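PDB 5Y8A: putative hemin transport system, substrate-binding protein, which binds heme in the periplasm and probably hands it to a partner ABC transporter for import across the inner membrane. Local coordinates for residues Ala35-Thr40 with Val51-Ala56; Ala72-Gly77 with Thr94-His99; Gly167-Ala172 with Gly187-Lys192. All blocks are in the same frame, centred on the assembly; numbering follows the deposited sequence.

Interaction 1: Ala35-Thr40 with Val51-Ala56; sequences ADTTCT and VGYQRA. With HEM (protoporphyrin IX containing Fe), chain C.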
loop_
_atom_site.group_PDB
_atom_site.type_symbol
_atom_site.label_atom_id
_atom_site.label_comp_id
_atom_site.label_asym_id
_atom_site.label_seq_id
_atom_site.Cartn_x
_atom_site.Cartn_y
_atom_site.Cartn_z
ATOM N N ALA A 35 -16.858 -2.393 -4.609
ATOM C CA ALA A 35 -15.484 -2.634 -4.187
ATOM C C ALA A 35 -15.505 -3.174 -2.759
ATOM O O ALA A 35 -16.564 -3.321 -2.146
ATOM C CB ALA A 35 -14.659 -1.348 -4.324
ATOM N N ASP A 36 -14.331 -3.501 -2.234
ATOM C CA ASP A 36 -14.203 -3.788 -0.811
ATOM C C ASP A 36 -13.759 -2.520 -0.087
ATOM O O ASP A 36 -13.348 -1.537 -0.707
ATOM C CB ASP A 36 -13.203 -4.922 -0.547
ATOM C CG ASP A 36 -11.769 -4.481 -0.741
ATOM O OD1 ASP A 36 -11.421 -4.178 -1.885
ATOM O OD2 ASP A 36 -11.005 -4.364 0.252
ATOM N N THR A 37 -13.804 -2.572 1.251
ATOM C CA THR A 37 -13.515 -1.412 2.101
ATOM C C THR A 37 -12.078 -0.885 1.999
ATOM O O THR A 37 -11.804 0.217 2.492
ATOM C CB THR A 37 -13.795 -1.771 3.563
ATOM O OG1 THR A 37 -12.981 -2.880 3.929
ATOM C CG2 THR A 37 -15.238 -2.173 3.760
ATOM N N THR A 38 -11.136 -1.634 1.440
ATOM C CA THR A 38 -9.803 -1.068 1.318
ATOM C C THR A 38 -9.690 -0.112 0.135
ATOM O O THR A 38 -8.636 0.486 -0.050
ATOM C CB THR A 38 -8.748 -2.166 1.164
ATOM O OG1 THR A 38 -8.941 -2.827 -0.094
ATOM C CG2 THR A 38 -8.883 -3.182 2.290
ATOM N N CYS A 39 -10.746 0.044 -0.664
ATOM C CA CYS A 39 -10.690 0.841 -1.889
ATOM C C CYS A 39 -11.146 2.251 -1.564
ATOM O O CYS A 39 -12.314 2.591 -1.731
ATOM C CB CYS A 39 -11.551 0.210 -2.973
ATOM S SG CYS A 39 -10.995 -1.437 -3.404
ATOM N N THR A 40 -10.200 3.082 -1.107
ATOM C CA THR A 40 -10.483 4.433 -0.656
ATOM C C THR A 40 -9.896 5.516 -1.559
ATOM O O THR A 40 -10.098 6.702 -1.273
ATOM C CB THR A 40 -9.967 4.629 0.781
ATOM O OG1 THR A 40 -8.538 4.483 0.822
ATOM C CG2 THR A 40 -10.585 3.600 1.708
ATOM N N VAL A 51 -18.590 -4.264 -0.300
ATOM C CA VAL A 51 -19.126 -5.600 -0.012
ATOM C C VAL A 51 -18.262 -6.348 0.995
ATOM O O VAL A 51 -18.056 -7.564 0.876
ATOM C CB VAL A 51 -19.304 -6.434 -1.298
ATOM C CG1 VAL A 51 -20.357 -5.805 -2.179
ATOM C CG2 VAL A 51 -18.001 -6.552 -2.065
ATOM N N GLY A 52 -17.800 -5.644 2.025
ATOM C CA GLY A 52 -16.993 -6.232 3.070
ATOM C C GLY A 52 -15.514 -5.910 2.918
ATOM O O GLY A 52 -15.054 -5.359 1.918
ATOM N N TYR A 53 -14.771 -6.230 3.967
ATOM C CA TYR A 53 -13.327 -6.161 3.909
ATOM C C TYR A 53 -12.782 -7.276 2.997
ATOM O O TYR A 53 -13.357 -8.364 2.893
ATOM C CB TYR A 53 -12.749 -6.238 5.334
ATOM C CG TYR A 53 -11.271 -6.418 5.302
ATOM C CD1 TYR A 53 -10.455 -5.446 4.739
ATOM C CD2 TYR A 53 -10.695 -7.590 5.745
ATOM C CE1 TYR A 53 -9.111 -5.624 4.652
ATOM C CE2 TYR A 53 -9.347 -7.783 5.661
ATOM C CZ TYR A 53 -8.565 -6.799 5.126
ATOM O OH TYR A 53 -7.250 -7.028 5.003
ATOM N N GLN A 54 -11.669 -6.985 2.324
ATOM C CA GLN A 54 -11.132 -7.871 1.288
ATOM C C GLN A 54 -10.927 -9.326 1.737
ATOM O O GLN A 54 -11.089 -10.244 0.927
ATOM C CB GLN A 54 -9.814 -7.311 0.772
ATOM C CG GLN A 54 -8.679 -7.336 1.784
ATOM C CD GLN A 54 -7.396 -6.763 1.226
ATOM O OE1 GLN A 54 -7.306 -6.501 0.017
ATOM N NE2 GLN A 54 -6.392 -6.540 2.106
ATOM N N ARG A 55 -10.564 -9.572 2.995
ATOM C CA ARG A 55 -10.396 -10.947 3.448
ATOM C C ARG A 55 -11.643 -11.502 4.140
ATOM O O ARG A 55 -11.605 -12.630 4.626
ATOM C CB ARG A 55 -9.185 -11.047 4.391
ATOM C CG ARG A 55 -7.918 -10.423 3.818
ATOM C CD ARG A 55 -6.748 -10.443 4.804
ATOM N NE ARG A 55 -5.535 -10.954 4.167
ATOM C CZ ARG A 55 -4.759 -10.255 3.343
ATOM N NH1 ARG A 55 -5.047 -8.995 3.044
ATOM N NH2 ARG A 55 -3.690 -10.827 2.811
ATOM N N ALA A 56 -12.744 -10.754 4.177
ATOM C CA ALA A 56 -13.975 -11.187 4.820
ATOM C C ALA A 56 -15.145 -10.892 3.901
ATOM O O ALA A 56 -16.121 -10.250 4.281
ATOM C CB ALA A 56 -14.193 -10.501 6.176
HETATM C CHA HEM C . -8.440 -5.321 8.631
HETATM C CHB HEM C . -6.279 -2.779 5.122
HETATM C CHC HEM C . -3.188 -6.430 4.357
HETATM C CHD HEM C . -5.261 -8.926 7.967
HETATM C C1A HEM C . -8.145 -4.316 7.724
HETATM C C2A HEM C . -8.898 -3.082 7.519
HETATM C C3A HEM C . -8.295 -2.386 6.555
HETATM C C4A HEM C . -7.146 -3.149 6.114
HETATM C CMA HEM C . -8.724 -1.014 5.990
HETATM C CAA HEM C . -10.170 -2.651 8.298
HETATM C CBA HEM C . -11.387 -2.608 7.370
HETATM C CGA HEM C . -12.506 -1.890 8.075
HETATM O O1A HEM C . -12.781 -0.714 7.705
HETATM O O2A HEM C . -13.106 -2.493 9.010
HETATM C C1B HEM C . -5.293 -3.573 4.580
HETATM C C2B HEM C . -4.503 -3.236 3.416
HETATM C C3B HEM C . -3.653 -4.251 3.197
HETATM C C4B HEM C . -3.870 -5.245 4.229
HETATM C CMB HEM C . -4.692 -1.930 2.603
HETATM C CAB HEM C . -2.574 -4.414 2.099
HETATM C CBB HEM C . -2.100 -3.394 1.374
HETATM C C1C HEM C . -3.478 -7.411 5.275
HETATM C C2C HEM C . -2.778 -8.667 5.393
HETATM C C3C HEM C . -3.353 -9.370 6.387
HETATM C C4C HEM C . -4.426 -8.565 6.932
HETATM C CMC HEM C . -1.587 -9.032 4.472
HETATM C CAC HEM C . -3.010 -10.769 6.949
HETATM C CBC HEM C . -2.002 -11.511 6.484
HETATM C C1D HEM C . -6.332 -8.197 8.443
HETATM C C2D HEM C . -7.287 -8.626 9.439
HETATM C C3D HEM C . -8.180 -7.645 9.628
HETATM C C4D HEM C . -7.813 -6.542 8.756
HETATM C CMD HEM C . -7.265 -9.997 10.150
HETATM C CAD HEM C . -9.364 -7.704 10.625
HETATM C CBD HEM C . -10.690 -7.319 9.973
HETATM C CGD HEM C . -11.401 -6.303 10.836
HETATM O O1D HEM C . -12.363 -5.650 10.351
HETATM O O2D HEM C . -10.991 -6.136 12.011
HETATM N NA HEM C . -7.082 -4.322 6.840
HETATM N NB HEM C . -4.883 -4.809 5.052
HETATM N NC HEM C . -4.474 -7.380 6.225
HETATM N ND HEM C . -6.688 -6.923 8.054
HETATM FE FE HEM C . -5.961 -6.083 6.387
HETATM O O HOH W 1 -5.906 -3.755 -0.322
#
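The heme-iron site takes shape where T37 and T38, in the loop after strand 30-35, meet Y53 and Q54 beyond helix 43-46. Y53 OH ligates the iron of heme chain C at 2.1 Å. Its CG stands anti to the backbone N (chi1 170°), which swings the ring out to the porphyrin while its edge stays along T37 and T38; one ring face lies beneath heme C1A and the opposite face rests on Q54 CG. T37 OG1 sits at the ring edge, in plane, and has no polar partner in the model although it is buried. T38 CG2 presses on Y53 CE1 at 3.4 Å.

A second-shell amide helps to position the ligand oxygen: Q54 NE2 donates to Y53 OH over 3.1 Å, nearly straight at 165° and in the amide plane. Water 1 joins Q54 OE1 to T38 OG1. Beside the Q54 amide, and only 4° from coplanar with it, the D36 carboxylate is gripped through OD2 by T38 OG1 at 2.6 Å, on the syn side, and by T38 N at 3.0 Å, from above its plane; the latter bond closes an Asx turn. D36 OD1 accepts from G12 N. Two backbone bonds fasten the loops together, V51 N to A35 O (2.9 Å) and T37 N to G52 O (3.1 Å). R55 makes no contact with segment 35-40 but lays its guanidinium face over a pyrrole, its NH1 3.2 Å from heme C1C.

Tyrosine ligation of the iron from one lobe, with an arginine spread over the porphyrin beside it, is consistent with the heme sites of related periplasmic binding proteins of ABC importers.

Interaction 2: Ala72-Gly77 with Thr94-His99; sequences ASAEAG and TFDERH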
loop_
_atom_site.group_PDB
_atom_site.type_symbol
_atom_site.label_atom_id
_atom_site.label_comp_id
_atom_site.label_asym_id
_atom_site.label_seq_id
_atom_site.Cartn_x
_atom_site.Cartn_y
_atom_site.Cartn_z
ATOM N N ALA A 72 -9.957 -9.288 -8.478
ATOM C CA ALA A 72 -9.712 -9.534 -7.070
ATOM C C ALA A 72 -8.221 -9.644 -6.824
ATOM O O ALA A 72 -7.507 -10.305 -7.585
ATOM C CB ALA A 72 -10.405 -10.818 -6.601
ATOM N N SER A 73 -7.750 -9.019 -5.753
ATOM C CA SER A 73 -6.400 -9.336 -5.327
ATOM C C SER A 73 -6.347 -10.800 -4.910
ATOM O O SER A 73 -7.336 -11.374 -4.433
ATOM C CB SER A 73 -5.953 -8.418 -4.193
ATOM O OG SER A 73 -6.732 -8.624 -3.034
ATOM N N ALA A 74 -5.193 -11.428 -5.151
ATOM C CA ALA A 74 -5.004 -12.813 -4.733
ATOM C C ALA A 74 -5.262 -12.997 -3.242
ATOM O O ALA A 74 -5.553 -14.111 -2.803
ATOM C CB ALA A 74 -3.588 -13.281 -5.099
ATOM N N GLU A 75 -5.190 -11.917 -2.469
ATOM C CA GLU A 75 -5.487 -11.891 -1.050
ATOM C C GLU A 75 -6.984 -11.879 -0.743
ATOM O O GLU A 75 -7.356 -11.930 0.431
ATOM C CB GLU A 75 -4.820 -10.656 -0.431
ATOM C CG GLU A 75 -4.065 -9.782 -1.453
ATOM C CD GLU A 75 -4.350 -8.284 -1.301
ATOM O OE1 GLU A 75 -3.397 -7.475 -1.341
ATOM O OE2 GLU A 75 -5.536 -7.916 -1.156
ATOM N N ALA A 76 -7.848 -11.794 -1.751
ATOM C CA ALA A 76 -9.284 -11.718 -1.497
ATOM C C ALA A 76 -9.777 -13.033 -0.914
ATOM O O ALA A 76 -9.337 -14.104 -1.324
ATOM C CB ALA A 76 -10.044 -11.402 -2.782
ATOM N N GLY A 77 -10.681 -12.954 0.059
ATOM C CA GLY A 77 -11.166 -14.148 0.709
ATOM C C GLY A 77 -12.405 -13.918 1.547
ATOM O O GLY A 77 -12.961 -12.819 1.577
ATOM N N THR A 94 -7.979 -13.005 -10.835
ATOM C CA THR A 94 -7.172 -12.786 -9.652
ATOM C C THR A 94 -5.791 -12.264 -10.033
ATOM O O THR A 94 -5.244 -12.621 -11.081
ATOM C CB THR A 94 -7.088 -14.087 -8.850
ATOM O OG1 THR A 94 -8.364 -14.337 -8.252
ATOM C CG2 THR A 94 -6.081 -13.995 -7.750
ATOM N N PHE A 95 -5.250 -11.390 -9.172
ATOM C CA PHE A 95 -3.996 -10.674 -9.376
ATOM C C PHE A 95 -3.148 -10.785 -8.114
ATOM O O PHE A 95 -3.669 -10.679 -7.003
ATOM C CB PHE A 95 -4.260 -9.186 -9.704
ATOM C CG PHE A 95 -5.039 -8.977 -10.962
ATOM C CD1 PHE A 95 -6.419 -9.045 -10.953
ATOM C CD2 PHE A 95 -4.389 -8.725 -12.166
ATOM C CE1 PHE A 95 -7.148 -8.883 -12.126
ATOM C CE2 PHE A 95 -5.111 -8.555 -13.348
ATOM C CZ PHE A 95 -6.478 -8.625 -13.333
ATOM N N ASP A 96 -1.856 -11.026 -8.273
ATOM C CA ASP A 96 -1.019 -11.116 -7.087
ATOM C C ASP A 96 -0.564 -9.726 -6.633
ATOM O O ASP A 96 -0.575 -8.752 -7.391
ATOM C CB ASP A 96 0.187 -12.014 -7.342
ATOM C CG ASP A 96 0.008 -13.432 -6.783
ATOM O OD1 ASP A 96 -0.482 -13.579 -5.643
ATOM O OD2 ASP A 96 0.379 -14.407 -7.480
ATOM N N GLU A 97 -0.169 -9.642 -5.370
ATOM C CA GLU A 97 0.212 -8.392 -4.723
ATOM C C GLU A 97 1.623 -8.548 -4.173
ATOM O O GLU A 97 1.841 -8.544 -2.953
ATOM C CB GLU A 97 -0.787 -8.016 -3.615
ATOM C CG GLU A 97 -2.205 -7.821 -4.116
ATOM C CD GLU A 97 -2.480 -6.394 -4.554
ATOM O OE1 GLU A 97 -2.369 -5.485 -3.703
ATOM O OE2 GLU A 97 -2.801 -6.179 -5.748
ATOM N N ARG A 98 2.587 -8.695 -5.069
ATOM C CA ARG A 98 3.969 -8.718 -4.636
ATOM C C ARG A 98 4.429 -7.289 -4.422
ATOM O O ARG A 98 3.936 -6.351 -5.057
ATOM C CB ARG A 98 4.841 -9.434 -5.660
ATOM C CG ARG A 98 4.506 -10.897 -5.767
ATOM C CD ARG A 98 5.214 -11.563 -6.929
ATOM N NE ARG A 98 4.331 -11.737 -8.082
ATOM C CZ ARG A 98 3.322 -12.606 -8.128
ATOM N NH1 ARG A 98 3.041 -13.376 -7.076
ATOM N NH2 ARG A 98 2.583 -12.701 -9.229
ATOM N N HIS A 99 5.345 -7.115 -3.482
ATOM C CA HIS A 99 5.729 -5.769 -3.075
ATOM C C HIS A 99 6.857 -5.265 -3.960
ATOM O O HIS A 99 7.970 -5.047 -3.507
ATOM C CB HIS A 99 6.138 -5.742 -1.608
ATOM C CG HIS A 99 5.102 -6.303 -0.687
ATOM N ND1 HIS A 99 5.335 -7.404 0.108
ATOM C CD2 HIS A 99 3.821 -5.936 -0.461
ATOM C CE1 HIS A 99 4.242 -7.685 0.795
ATOM N NE2 HIS A 99 3.309 -6.809 0.467
#
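A72 and S73 of strand 69-73 run parallel to T94 and F95 of strand 91-95, and the backbone bonds give the evidence. F95 N donates to A72 O at 3.0 Å, almost in line with the carbonyl. A74 N donates to F95 O in turn, continuing the pattern, although the modelled length of that bond is too short to be relied on. A CA-H...O contact from T94 CA to A72 O, 3.2 Å long, lies beside the first of these bonds.

Van der Waals contacts of the side chains come next. T94 CG2, anti to the backbone N because OG1 takes chi1 -71°, reaches A74 CA at 3.4 Å, while A74 CB approaches D96 OD1. The F95 ring turns its edge to A72 O, and S73 CB meets E97 CG at 3.8 Å.

Charged groups follow a different logic. E75 OE1 lies 3.3 Å from E97 OE1, two acceptors with carboxylate planes 81° apart. The placement of E75 is doubtful, however, since its chi1 of 1° is eclipsed and its approach to S73 OG is too short to be trusted. E97 OE2 is countered by K107 in a salt bridge, which would probably favour its charged form. Further out, R98 NH1 makes a weak bond and salt bridge to D96 OD2 at 2.9 Å within segment 94-99.

The contact joins the two strands of the beta-alpha-beta unit completed by helix 79-87, at the edge of a parallel sheet. Strand 91-95 is outermost, S73 bonds on its other side to I11 of strand 6-11, and F95 and E97 pack on L15 and A14 of helix 13-22. Beyond the strand end, H99 reaches helix 171-178.

Interaction 3: Gly167-Ala172 with Gly187-Lys192; sequences GQRTAA and GFDHYK. With HEM (protoporphyrin IX containing Fe), chain D.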
loop_
_atom_site.group_PDB
_atom_site.type_symbol
_atom_site.label_atom_id
_atom_site.label_comp_id
_atom_site.label_asym_id
_atom_site.label_seq_id
_atom_site.Cartn_x
_atom_site.Cartn_y
_atom_site.Cartn_z
ATOM N N GLY A 167 8.836 -6.235 9.944
ATOM C CA GLY A 167 10.054 -6.946 9.610
ATOM C C GLY A 167 10.208 -7.081 8.117
ATOM O O GLY A 167 9.763 -6.226 7.342
ATOM N N GLN A 168 10.819 -8.182 7.696
ATOM C CA GLN A 168 11.007 -8.375 6.268
ATOM C C GLN A 168 9.743 -8.936 5.630
ATOM O O GLN A 168 8.765 -9.260 6.302
ATOM C CB GLN A 168 12.199 -9.284 6.000
ATOM C CG GLN A 168 13.517 -8.520 6.039
ATOM C CD GLN A 168 13.810 -7.945 7.414
ATOM O OE1 GLN A 168 14.194 -8.664 8.346
ATOM N NE2 GLN A 168 13.632 -6.635 7.548
ATOM N N ARG A 169 9.764 -9.002 4.298
ATOM C CA ARG A 169 8.653 -9.520 3.503
ATOM C C ARG A 169 7.370 -8.719 3.716
ATOM O O ARG A 169 6.272 -9.268 3.624
ATOM C CB ARG A 169 8.424 -10.998 3.791
ATOM C CG ARG A 169 9.684 -11.816 3.553
ATOM C CD ARG A 169 9.395 -13.286 3.422
ATOM N NE ARG A 169 10.612 -14.078 3.572
ATOM C CZ ARG A 169 10.681 -15.393 3.367
ATOM N NH1 ARG A 169 9.598 -16.066 2.993
ATOM N NH2 ARG A 169 11.829 -16.032 3.536
ATOM N N THR A 170 7.499 -7.414 3.984
ATOM C CA THR A 170 6.358 -6.521 4.112
ATOM C C THR A 170 6.418 -5.443 3.034
ATOM O O THR A 170 7.460 -5.192 2.428
ATOM C CB THR A 170 6.334 -5.852 5.488
ATOM O OG1 THR A 170 7.559 -5.151 5.653
ATOM C CG2 THR A 170 6.180 -6.911 6.654
ATOM N N ALA A 171 5.284 -4.785 2.807
ATOM C CA ALA A 171 5.285 -3.619 1.936
ATOM C C ALA A 171 6.187 -2.522 2.497
ATOM O O ALA A 171 6.892 -1.844 1.740
ATOM C CB ALA A 171 3.855 -3.105 1.733
ATOM N N ALA A 172 6.210 -2.360 3.824
ATOM C CA ALA A 172 7.036 -1.322 4.442
ATOM C C ALA A 172 8.516 -1.557 4.166
ATOM O O ALA A 172 9.251 -0.623 3.814
ATOM C CB ALA A 172 6.772 -1.266 5.950
ATOM N N GLY A 187 15.647 -9.763 11.065
ATOM C CA GLY A 187 15.592 -11.072 11.684
ATOM C C GLY A 187 14.214 -11.672 11.852
ATOM O O GLY A 187 14.082 -12.687 12.545
ATOM N N PHE A 188 13.182 -11.086 11.250
ATOM C CA PHE A 188 11.849 -11.673 11.292
ATOM C C PHE A 188 11.044 -11.142 10.114
ATOM O O PHE A 188 11.338 -10.075 9.567
ATOM C CB PHE A 188 11.136 -11.371 12.619
ATOM C CG PHE A 188 10.728 -9.926 12.780
ATOM C CD1 PHE A 188 11.638 -8.981 13.224
ATOM C CD2 PHE A 188 9.435 -9.519 12.489
ATOM C CE1 PHE A 188 11.268 -7.654 13.377
ATOM C CE2 PHE A 188 9.061 -8.199 12.643
ATOM C CZ PHE A 188 9.983 -7.265 13.072
ATOM N N ASP A 189 10.028 -11.904 9.724
ATOM C CA ASP A 189 9.178 -11.552 8.597
ATOM C C ASP A 189 7.809 -11.113 9.101
ATOM O O ASP A 189 7.398 -11.477 10.212
ATOM C CB ASP A 189 9.034 -12.725 7.630
ATOM C CG ASP A 189 10.368 -13.166 7.033
ATOM O OD1 ASP A 189 11.254 -12.305 6.828
ATOM O OD2 ASP A 189 10.524 -14.380 6.766
ATOM N N HIS A 190 7.114 -10.309 8.287
ATOM C CA HIS A 190 5.777 -9.813 8.616
ATOM C C HIS A 190 5.807 -8.915 9.843
ATOM O O HIS A 190 6.836 -8.311 10.124
ATOM C CB HIS A 190 4.828 -10.998 8.811
ATOM C CG HIS A 190 4.905 -11.986 7.681
ATOM N ND1 HIS A 190 5.029 -11.593 6.369
ATOM C CD2 HIS A 190 4.936 -13.338 7.666
ATOM C CE1 HIS A 190 5.106 -12.656 5.588
ATOM N NE2 HIS A 190 5.049 -13.729 6.350
ATOM N N TYR A 191 4.707 -8.815 10.587
ATOM C CA TYR A 191 4.636 -7.838 11.670
ATOM C C TYR A 191 4.565 -8.495 13.047
ATOM O O TYR A 191 3.927 -9.544 13.221
ATOM C CB TYR A 191 3.438 -6.913 11.502
ATOM C CG TYR A 191 3.578 -5.854 10.423
ATOM C CD1 TYR A 191 3.451 -6.174 9.081
ATOM C CD2 TYR A 191 3.793 -4.523 10.757
ATOM C CE1 TYR A 191 3.559 -5.202 8.097
ATOM C CE2 TYR A 191 3.903 -3.549 9.788
ATOM C CZ TYR A 191 3.783 -3.894 8.463
ATOM O OH TYR A 191 3.889 -2.914 7.534
ATOM N N LYS A 192 5.187 -7.835 14.031
ATOM C CA LYS A 192 5.155 -8.230 15.442
ATOM C C LYS A 192 5.097 -7.001 16.350
ATOM O O LYS A 192 5.271 -5.871 15.873
ATOM C CB LYS A 192 6.390 -9.061 15.801
ATOM C CG LYS A 192 7.647 -8.216 15.906
ATOM C CD LYS A 192 8.711 -8.842 16.799
ATOM C CE LYS A 192 9.539 -9.891 16.072
ATOM N NZ LYS A 192 10.798 -10.181 16.821
HETATM C CHA HEM D . -1.410 -5.762 7.377
HETATM C CHB HEM D . -3.692 -1.523 6.837
HETATM C CHC HEM D . -6.867 -2.325 10.477
HETATM C CHD HEM D . -4.611 -6.548 10.936
HETATM C C1A HEM D . -1.727 -4.508 6.894
HETATM C C2A HEM D . -1.061 -3.773 5.828
HETATM C C3A HEM D . -1.713 -2.605 5.695
HETATM C C4A HEM D . -2.797 -2.557 6.661
HETATM C CMA HEM D . -1.405 -1.477 4.695
HETATM C CAA HEM D . 0.166 -4.270 5.004
HETATM C CBA HEM D . 1.424 -3.493 5.395
HETATM C CGA HEM D . 2.740 -4.051 4.896
HETATM O O1A HEM D . 3.783 -3.485 5.311
HETATM O O2A HEM D . 2.781 -5.032 4.105
HETATM C C1B HEM D . -4.747 -1.415 7.727
HETATM C C2B HEM D . -5.716 -0.343 7.695
HETATM C C3B HEM D . -6.602 -0.529 8.687
HETATM C C4B HEM D . -6.230 -1.749 9.393
HETATM C CMB HEM D . -5.679 0.809 6.667
HETATM C CAB HEM D . -7.799 0.409 8.995
HETATM C CBB HEM D . -8.672 0.183 9.988
HETATM C C1C HEM D . -6.580 -3.593 10.910
HETATM C C2C HEM D . -7.314 -4.416 11.854
HETATM C C3C HEM D . -6.666 -5.591 11.955
HETATM C C4C HEM D . -5.512 -5.529 11.086
HETATM C CMC HEM D . -8.620 -3.993 12.561
HETATM C CAC HEM D . -6.954 -6.852 12.814
HETATM C CBC HEM D . -7.768 -6.887 13.878
HETATM C C1D HEM D . -3.581 -6.669 10.039
HETATM C C2D HEM D . -2.714 -7.819 10.001
HETATM C C3D HEM D . -1.828 -7.641 9.019
HETATM C C4D HEM D . -2.101 -6.348 8.413
HETATM C CMD HEM D . -2.867 -9.025 10.956
HETATM C CAD HEM D . -0.686 -8.613 8.643
HETATM C CBD HEM D . 0.292 -8.635 9.834
HETATM C CGD HEM D . 1.437 -9.595 9.639
HETATM O O1D HEM D . 1.851 -10.249 10.646
HETATM O O2D HEM D . 1.924 -9.712 8.480
HETATM N NA HEM D . -2.770 -3.729 7.373
HETATM N NB HEM D . -5.096 -2.257 8.775
HETATM N NC HEM D . -5.488 -4.306 10.462
HETATM N ND HEM D . -3.186 -5.773 9.067
HETATM FE FE HEM D . -4.159 -3.845 8.931
HETATM O O HOH W 2 13.626 -11.720 8.390
HETATM O O HOH W 3 12.679 -13.094 4.932
HETATM O O HOH W 4 3.862 -9.296 6.064
#
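D189 OD1 receives hydrogens from two waters: water 3, which also accepts from R169 NE, and water 2, which also donates to Q168 OE1. The other carboxylate oxygen, OD2, lies over one face of the R169 guanidinium, 3.2 Å from NE; because it stands well out of that plane, the salt bridge rests on charge alone.

Besides these side-chain contacts, the backbones are bridged at Q168 and D189. Q168 N gives the shortest of the cross-bonds, 2.7 Å to F188 O and in the carbonyl plane, while H190 N returns to Q168 O at 2.8 Å and G167 N reaches H190 O at 2.9 Å. F188 CG lies between backbone N and carbonyl carbon (chi1 70°), which folds the ring back over G167: G167 CA stands 3.7 Å from the centroid of the F188 ring, a CH-pi contact 25° off the normal. K192 CE lies over the opposite face.

T170 OG1 donates to G167 O and accepts from D173 N as the N-cap of helix 171-178, and T170 CG2 touches Y191 CE1 at 3.4 Å. For heme chain D, A171 N donates to propionate O2A at 2.8 Å, Y191 N to O1D at 3.2 Å, and water 4 joins H190 ND1 to O2D. An N-capped helix start thus offers N-H groups to one propionate and a strand start serves the other, on the second lobe's wall of the heme cleft.

In the fold
Interaction 1 is the buried one, whereas interactions 2 and 3 are partly exposed. Interactions 1 and 2 belong to the lobe built on the first parallel sheet and touch directly, through Q54 O and G77 N and where R55 packs on E75. Interaction 3 lies in the other lobe, about 9 Å from interaction 1 at the nearest atoms, but touches interaction 2, where the H99 ring packs on T170 and A171. Chemistry follows place: iron ligation and a tyrosine-amide network in 35-40 with 51-56, parallel-strand bonding edged by charged side chains, E97 paired with K107, in 72-77 with 94-99, and propionate binding by backbone N-H groups in 167-172 with 187-192. Interactions 1 and 3 each hold one of the two hemes, from different lobes.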